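Local coordinates for putative periplasmic or exported protein (Salmonella enterica subsp. enterica serovar Typhimurium, PDB 4GQZ) that probably binds copper in the bacterial periplasm and takes part in copper resistance, at residues S41-S44 with T45-K48; V99-S102 with K103-I107; A146-D149 with D150-T153. All blocks are in the same frame, centred on the assembly; numbering follows the deposited sequence.

Interaction 1: S41-S44 with T45-K48; sequences SITS and TELK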
loop_
_atom_site.group_PDB
_atom_site.type_symbol
_atom_site.label_atom_id
_atom_site.label_comp_id
_atom_site.label_asym_id
_atom_site.label_seq_id
_atom_site.Cartn_x
_atom_site.Cartn_y
_atom_site.Cartn_z
ATOM N N SER B 41 6.923 -13.135 6.213
ATOM C CA SER B 41 7.476 -12.216 7.180
ATOM C C SER B 41 7.343 -10.807 6.620
ATOM O O SER B 41 7.167 -10.624 5.406
ATOM C CB SER B 41 8.933 -12.564 7.472
ATOM O OG SER B 41 9.674 -12.596 6.275
ATOM N N ILE B 42 7.433 -9.808 7.486
ATOM C CA ILE B 42 7.218 -8.444 7.034
ATOM C C ILE B 42 8.299 -7.506 7.543
ATOM O O ILE B 42 8.715 -7.598 8.695
ATOM C CB ILE B 42 5.790 -7.954 7.410
ATOM C CG1 ILE B 42 5.510 -6.561 6.833
ATOM C CG2 ILE B 42 5.546 -8.021 8.916
ATOM C CD1 ILE B 42 4.044 -6.161 6.919
ATOM N N THR B 43 8.783 -6.640 6.662
ATOM C CA THR B 43 9.789 -5.648 7.015
ATOM C C THR B 43 9.153 -4.286 6.893
ATOM O O THR B 43 7.966 -4.178 6.608
ATOM C CB THR B 43 10.998 -5.692 6.071
ATOM O OG1 THR B 43 10.683 -5.030 4.837
ATOM C CG2 THR B 43 11.392 -7.128 5.777
ATOM N N SER B 44 9.935 -3.237 7.101
ATOM C CA SER B 44 9.401 -1.892 7.014
ATOM C C SER B 44 8.848 -1.598 5.618
ATOM O O SER B 44 7.966 -0.749 5.450
ATOM C CB SER B 44 10.492 -0.884 7.343
ATOM O OG SER B 44 11.631 -1.117 6.532
ATOM N N THR B 45 9.368 -2.288 4.610
ATOM C CA THR B 45 8.994 -1.938 3.247
ATOM C C THR B 45 8.462 -3.085 2.405
ATOM O O THR B 45 7.908 -2.829 1.344
ATOM C CB THR B 45 10.150 -1.235 2.469
ATOM O OG1 THR B 45 11.328 -2.050 2.512
ATOM C CG2 THR B 45 10.456 0.134 3.086
ATOM N N GLU B 46 8.627 -4.325 2.866
ATOM C CA GLU B 46 8.222 -5.491 2.073
ATOM C C GLU B 46 7.473 -6.565 2.855
ATOM O O GLU B 46 7.757 -6.818 4.030
ATOM C CB GLU B 46 9.447 -6.185 1.464
ATOM C CG GLU B 46 10.457 -5.292 0.778
ATOM C CD GLU B 46 11.692 -6.067 0.350
ATOM O OE1 GLU B 46 11.784 -7.276 0.684
ATOM O OE2 GLU B 46 12.566 -5.472 -0.317
ATOM N N LEU B 47 6.543 -7.235 2.178
ATOM C CA LEU B 47 6.011 -8.494 2.673
ATOM C C LEU B 47 6.748 -9.592 1.891
ATOM O O LEU B 47 6.755 -9.564 0.662
ATOM C CB LEU B 47 4.523 -8.555 2.357
ATOM C CG LEU B 47 3.542 -9.479 3.074
ATOM C CD1 LEU B 47 2.619 -10.134 2.064
ATOM C CD2 LEU B 47 4.204 -10.481 4.026
ATOM N N LYS B 48 7.401 -10.527 2.580
ATOM C CA LYS B 48 8.126 -11.614 1.895
ATOM C C LYS B 48 7.360 -12.914 2.022
ATOM O O LYS B 48 6.998 -13.324 3.126
ATOM C CB LYS B 48 9.522 -11.819 2.482
ATOM C CG LYS B 48 10.416 -10.596 2.499
ATOM C CD LYS B 48 11.684 -10.914 3.315
ATOM C CE LYS B 48 12.540 -9.677 3.576
ATOM N NZ LYS B 48 13.544 -9.935 4.660
#

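Interaction 2: V99-S102 with K103-I107; sequences VTDS and KGAVI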
loop_
_atom_site.group_PDB
_atom_site.type_symbol
_atom_site.label_atom_id
_atom_site.label_comp_id
_atom_site.label_asym_id
_atom_site.label_seq_id
_atom_site.Cartn_x
_atom_site.Cartn_y
_atom_site.Cartn_z
ATOM N N VAL B 99 -1.339 4.589 20.723
ATOM C CA VAL B 99 -0.093 5.017 20.109
ATOM C C VAL B 99 -0.081 6.531 20.009
ATOM O O VAL B 99 -1.020 7.127 19.470
ATOM C CB VAL B 99 0.095 4.418 18.715
ATOM C CG1 VAL B 99 1.299 5.067 18.020
ATOM C CG2 VAL B 99 0.286 2.920 18.818
ATOM N N THR B 100 0.975 7.143 20.537
ATOM C CA THR B 100 1.102 8.593 20.563
ATOM C C THR B 100 2.427 8.996 19.922
ATOM O O THR B 100 3.445 8.362 20.174
ATOM C CB THR B 100 1.028 9.140 22.024
ATOM O OG1 THR B 100 2.054 8.540 22.827
ATOM C CG2 THR B 100 -0.306 8.811 22.651
ATOM N N ASP B 101 2.434 10.043 19.100
ATOM C CA ASP B 101 3.686 10.432 18.435
ATOM C C ASP B 101 4.535 11.388 19.286
ATOM O O ASP B 101 4.135 11.756 20.391
ATOM C CB ASP B 101 3.450 10.956 17.007
ATOM C CG ASP B 101 2.751 12.323 16.952
ATOM O OD1 ASP B 101 2.675 13.037 17.974
ATOM O OD2 ASP B 101 2.284 12.691 15.845
ATOM N N SER B 102 5.698 11.788 18.773
ATOM C CA SER B 102 6.640 12.592 19.553
ATOM C C SER B 102 6.121 13.994 19.890
ATOM O O SER B 102 6.631 14.632 20.810
ATOM C CB SER B 102 7.983 12.703 18.838
ATOM O OG SER B 102 7.824 13.355 17.598
ATOM N N LYS B 103 5.121 14.476 19.158
ATOM C CA LYS B 103 4.550 15.790 19.470
ATOM C C LYS B 103 3.203 15.696 20.180
ATOM O O LYS B 103 2.472 16.691 20.273
ATOM C CB LYS B 103 4.458 16.684 18.227
ATOM C CG LYS B 103 4.246 15.945 16.930
ATOM C CD LYS B 103 5.085 16.543 15.804
ATOM C CE LYS B 103 4.811 15.822 14.487
ATOM N NZ LYS B 103 3.364 15.887 14.112
ATOM N N GLY B 104 2.882 14.500 20.672
ATOM C CA GLY B 104 1.718 14.294 21.522
ATOM C C GLY B 104 0.446 13.820 20.844
ATOM O O GLY B 104 -0.524 13.473 21.517
ATOM N N ALA B 105 0.441 13.794 19.514
ATOM C CA ALA B 105 -0.763 13.420 18.782
ATOM C C ALA B 105 -1.098 11.963 19.032
ATOM O O ALA B 105 -0.217 11.104 18.957
ATOM C CB ALA B 105 -0.579 13.668 17.295
ATOM N N VAL B 106 -2.363 11.678 19.338
ATOM C CA VAL B 106 -2.808 10.288 19.471
ATOM C C VAL B 106 -3.110 9.700 18.097
ATOM O O VAL B 106 -3.985 10.189 17.385
ATOM C CB VAL B 106 -4.045 10.178 20.387
ATOM C CG1 VAL B 106 -4.613 8.754 20.374
ATOM C CG2 VAL B 106 -3.677 10.579 21.787
ATOM N N ILE B 107 -2.366 8.663 17.712
ATOM C CA ILE B 107 -2.525 8.057 16.397
ATOM C C ILE B 107 -3.488 6.887 16.499
ATOM O O ILE B 107 -4.303 6.632 15.609
ATOM C CB ILE B 107 -1.184 7.507 15.852
ATOM C CG1 ILE B 107 -0.085 8.573 15.892
ATOM C CG2 ILE B 107 -1.367 6.980 14.443
ATOM C CD1 ILE B 107 -0.439 9.865 15.162
#

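Interaction 3: A146-D149 with D150-T153; sequences ATSD and DSQT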
loop_
_atom_site.group_PDB
_atom_site.type_symbol
_atom_site.label_atom_id
_atom_site.label_comp_id
_atom_site.label_asym_id
_atom_site.label_seq_id
_atom_site.Cartn_x
_atom_site.Cartn_y
_atom_site.Cartn_z
ATOM N N ALA B 146 9.292 3.423 16.553
ATOM C CA ALA B 146 9.587 4.321 15.440
ATOM C C ALA B 146 9.204 3.618 14.150
ATOM O O ALA B 146 9.129 2.397 14.117
ATOM C CB ALA B 146 11.053 4.717 15.436
ATOM N N THR B 147 8.937 4.384 13.098
ATOM C CA THR B 147 8.458 3.793 11.848
ATOM C C THR B 147 9.289 4.249 10.645
ATOM O O THR B 147 8.764 4.515 9.549
ATOM C CB THR B 147 6.971 4.115 11.614
ATOM O OG1 THR B 147 6.790 5.527 11.658
ATOM C CG2 THR B 147 6.098 3.477 12.696
ATOM N N SER B 148 10.594 4.355 10.859
ATOM C CA SER B 148 11.501 4.675 9.768
ATOM C C SER B 148 11.812 3.398 8.987
ATOM O O SER B 148 11.385 2.310 9.374
ATOM C CB SER B 148 12.781 5.294 10.313
ATOM O OG SER B 148 13.653 4.277 10.765
ATOM N N ASP B 149 12.538 3.518 7.879
ATOM C CA ASP B 149 12.814 2.333 7.062
ATOM C C ASP B 149 13.680 1.279 7.740
ATOM O O ASP B 149 13.667 0.124 7.332
ATOM C CB ASP B 149 13.410 2.717 5.704
ATOM C CG ASP B 149 12.406 3.381 4.807
ATOM O OD1 ASP B 149 11.194 3.212 5.055
ATOM O OD2 ASP B 149 12.825 4.073 3.858
ATOM N N ASP B 150 14.428 1.660 8.772
ATOM C CA ASP B 150 15.258 0.691 9.477
ATOM C C ASP B 150 14.624 0.208 10.784
ATOM O O ASP B 150 15.252 -0.531 11.543
ATOM C CB ASP B 150 16.666 1.252 9.730
ATOM C CG ASP B 150 16.653 2.531 10.538
ATOM O OD1 ASP B 150 15.643 3.259 10.497
ATOM O OD2 ASP B 150 17.661 2.820 11.215
ATOM N N SER B 151 13.380 0.612 11.038
ATOM C CA SER B 151 12.698 0.216 12.268
ATOM C C SER B 151 12.113 -1.193 12.177
ATOM O O SER B 151 11.647 -1.611 11.113
ATOM C CB SER B 151 11.586 1.207 12.610
ATOM O OG SER B 151 12.087 2.524 12.768
ATOM N N GLN B 152 12.112 -1.902 13.304
ATOM C CA GLN B 152 11.592 -3.273 13.367
ATOM C C GLN B 152 10.081 -3.296 13.217
ATOM O O GLN B 152 9.406 -2.328 13.560
ATOM C CB GLN B 152 11.979 -3.935 14.692
ATOM C CG GLN B 152 11.227 -3.369 15.883
ATOM C CD GLN B 152 11.899 -3.665 17.212
ATOM O OE1 GLN B 152 12.375 -2.754 17.886
ATOM N NE2 GLN B 152 11.929 -4.936 17.599
ATOM N N THR B 153 9.551 -4.407 12.708
ATOM C CA THR B 153 8.113 -4.551 12.541
ATOM C C THR B 153 7.539 -5.431 13.645
ATOM O O THR B 153 6.321 -5.656 13.720
ATOM C CB THR B 153 7.785 -5.135 11.159
ATOM O OG1 THR B 153 8.388 -6.439 11.012
ATOM C CG2 THR B 153 8.317 -4.203 10.089
HETATM O O HOH W 1 8.462 -0.330 14.887
#

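Interaction 1: S41-S44 with T45-K48
Thr43 OG1 accepts two backbone N-H groups at the bend of a beta hairpin: Glu46 N at 2.9 Å and Thr45 N at 3.0 Å. The bond from Thr45 N, two residues on, defines an ST turn; the second donor ties the start of strand 46-50 to the same oxygen. With chi1 at 78°, OG1 lies between the residue's own N and carbonyl carbon, which sends it across the bend while CG2 extends along the hairpin. The backbone bonds continue the ladder. Thr43 N reaches Glu46 O over 2.8 Å in an almost straight bond (176° at the hydrogen), and Ser41 pairs with Lys48 through bonds in both directions, the hydrogen-bonded antiparallel register expected of adjoining strands. Between these bonds Ile42 and Leu47 form a non-hydrogen-bonded pair, where Ile42 CA makes a CA-H...O contact with Glu46 O.

The two faces of the ribbon differ. On one, Ile42 and Leu47 are buried and pack against Val24 of helix 20-28. Leu47 also turns CD2 back toward the partner strand, to 3.3 Å from Ser41 O. On the other face Ser41 and Lys48 sit side by side, OG of the serine being nearest the lysine CB. The extended Lys48 chain crosses the Thr43 side chain at about a right angle. At the bend, Ser44 OG binds Asp149 O of a neighbouring loop, and Gly17 of the second subunit packs on Thr45 and Glu46, so this end of the hairpin belongs to the dimer contact. Across the lysine-threonine crossing the touch is made by methyl and methylene groups, Thr43 CG2 lying 3.6 Å from Lys48 CE.

Interaction 2: V99-S102 with K103-I107
Asp101, with chi1 at 70°, holds CG between its own N and carbonyl carbon, bringing the carboxylate over the backbone of Lys103 and Ala105. This happens at the tip of a beta hairpin whose connection is a type I turn, Asp101 to Gly104, followed by a G1 beta bulge. Two bonds identify it: Gly104 N to Asp101 O closes the turn at 3.0 Å, and Asp101 N donates to Ala105 O, one residue further on. Gly104 takes the bulge position with a phi of 96°, backbone angles at which a CB would press on the preceding carbonyl oxygen.

The aspartate reinforces the turn from inside. OD1 accepts Ala105 N at 2.8 Å, the donor arriving from above the carboxylate plane, and receives a weak second bond from Lys103 N, the pairing of an Asx turn. The Lys103 chain bends at chi2 and chi4, yet its salt bridge to Asp101 is long, NZ standing 3.8 Å from OD2.

Beyond the bulge the strands regain regular pairing. Thr100 and Val106 face each other as a non-hydrogen-bonded pair, their CG2 methyls meeting on the side that also carries Thr131 of strand 129-136. Val99 and Ile107 lie on the opposite side, near Leu124, and Ile107 N binds Val99 O at 2.7 Å. Beside that bond the two side chains touch, Val99 CG1 lying 4.1 Å from Ile107 CB.

Interaction 3: A146-D149 with D150-T153
Ala146, at the end of strand 139-146, meets Ser151 where the chain doubles back: Ala146 O lies 3.1 Å from Ser151 CB, and the alanine CB faces the serine hydroxyl. A water extends the closure, donating to Ala146 O at 2.9 Å and to Gln152 O at 2.6 Å, so one water, donating to both, bridges two carbonyl oxygens that can only accept. Thr147 points away from the returning segment, its OG1 binding Pro125 O and Met128 N.

Ser148 opens the type I beta turn that ends at Ser151. Its carbonyl oxygen accepts Ser151 N at 3.1 Å; the donor stands well above the carbonyl plane, with a C=O...N angle of 115°. Ser151 has chi1 at -59°, placing OG beside its own N and turned back over the turn, where it forms a hydrogen bond with Ser148 OG. The position of Ser148 OG in the model is less certain, so that 3.1 Å hydroxyl pair carries limited weight. Asp149 follows at the outer corner, its side chain directed away from the turn.

Thr147, Ser151 and Thr153 all touch Phe64 of strand 63-68, so the arms of the loop, with Ser151 at the end of the turn, pack on that strand as the chain passes from strand 139-146 to the short strand 154-155.

In the fold
Along the chain the three local turns come in series, interaction 1 first and interaction 3 last. Interactions 1 and 3 touch, with centres 11 Å apart: Ser44 OG meets Asp149 O at 2.5 Å and Ile42 O meets Thr153 OG1 at 2.6 Å, both probable hydrogen bonds. Just beyond lies Cys154, which forms a disulfide with Cys78. Interaction 2 stands apart, about 24 Å from interaction 1 and 16 Å from interaction 3 between centres. It ends a hairpin of the five-stranded sheet, to which strand 139-146 also belongs. Residues 146-153 thus lead from the five-stranded sheet to strand 154-155 of the mixed sheet, and bond on the way to the hairpin of the four-stranded one.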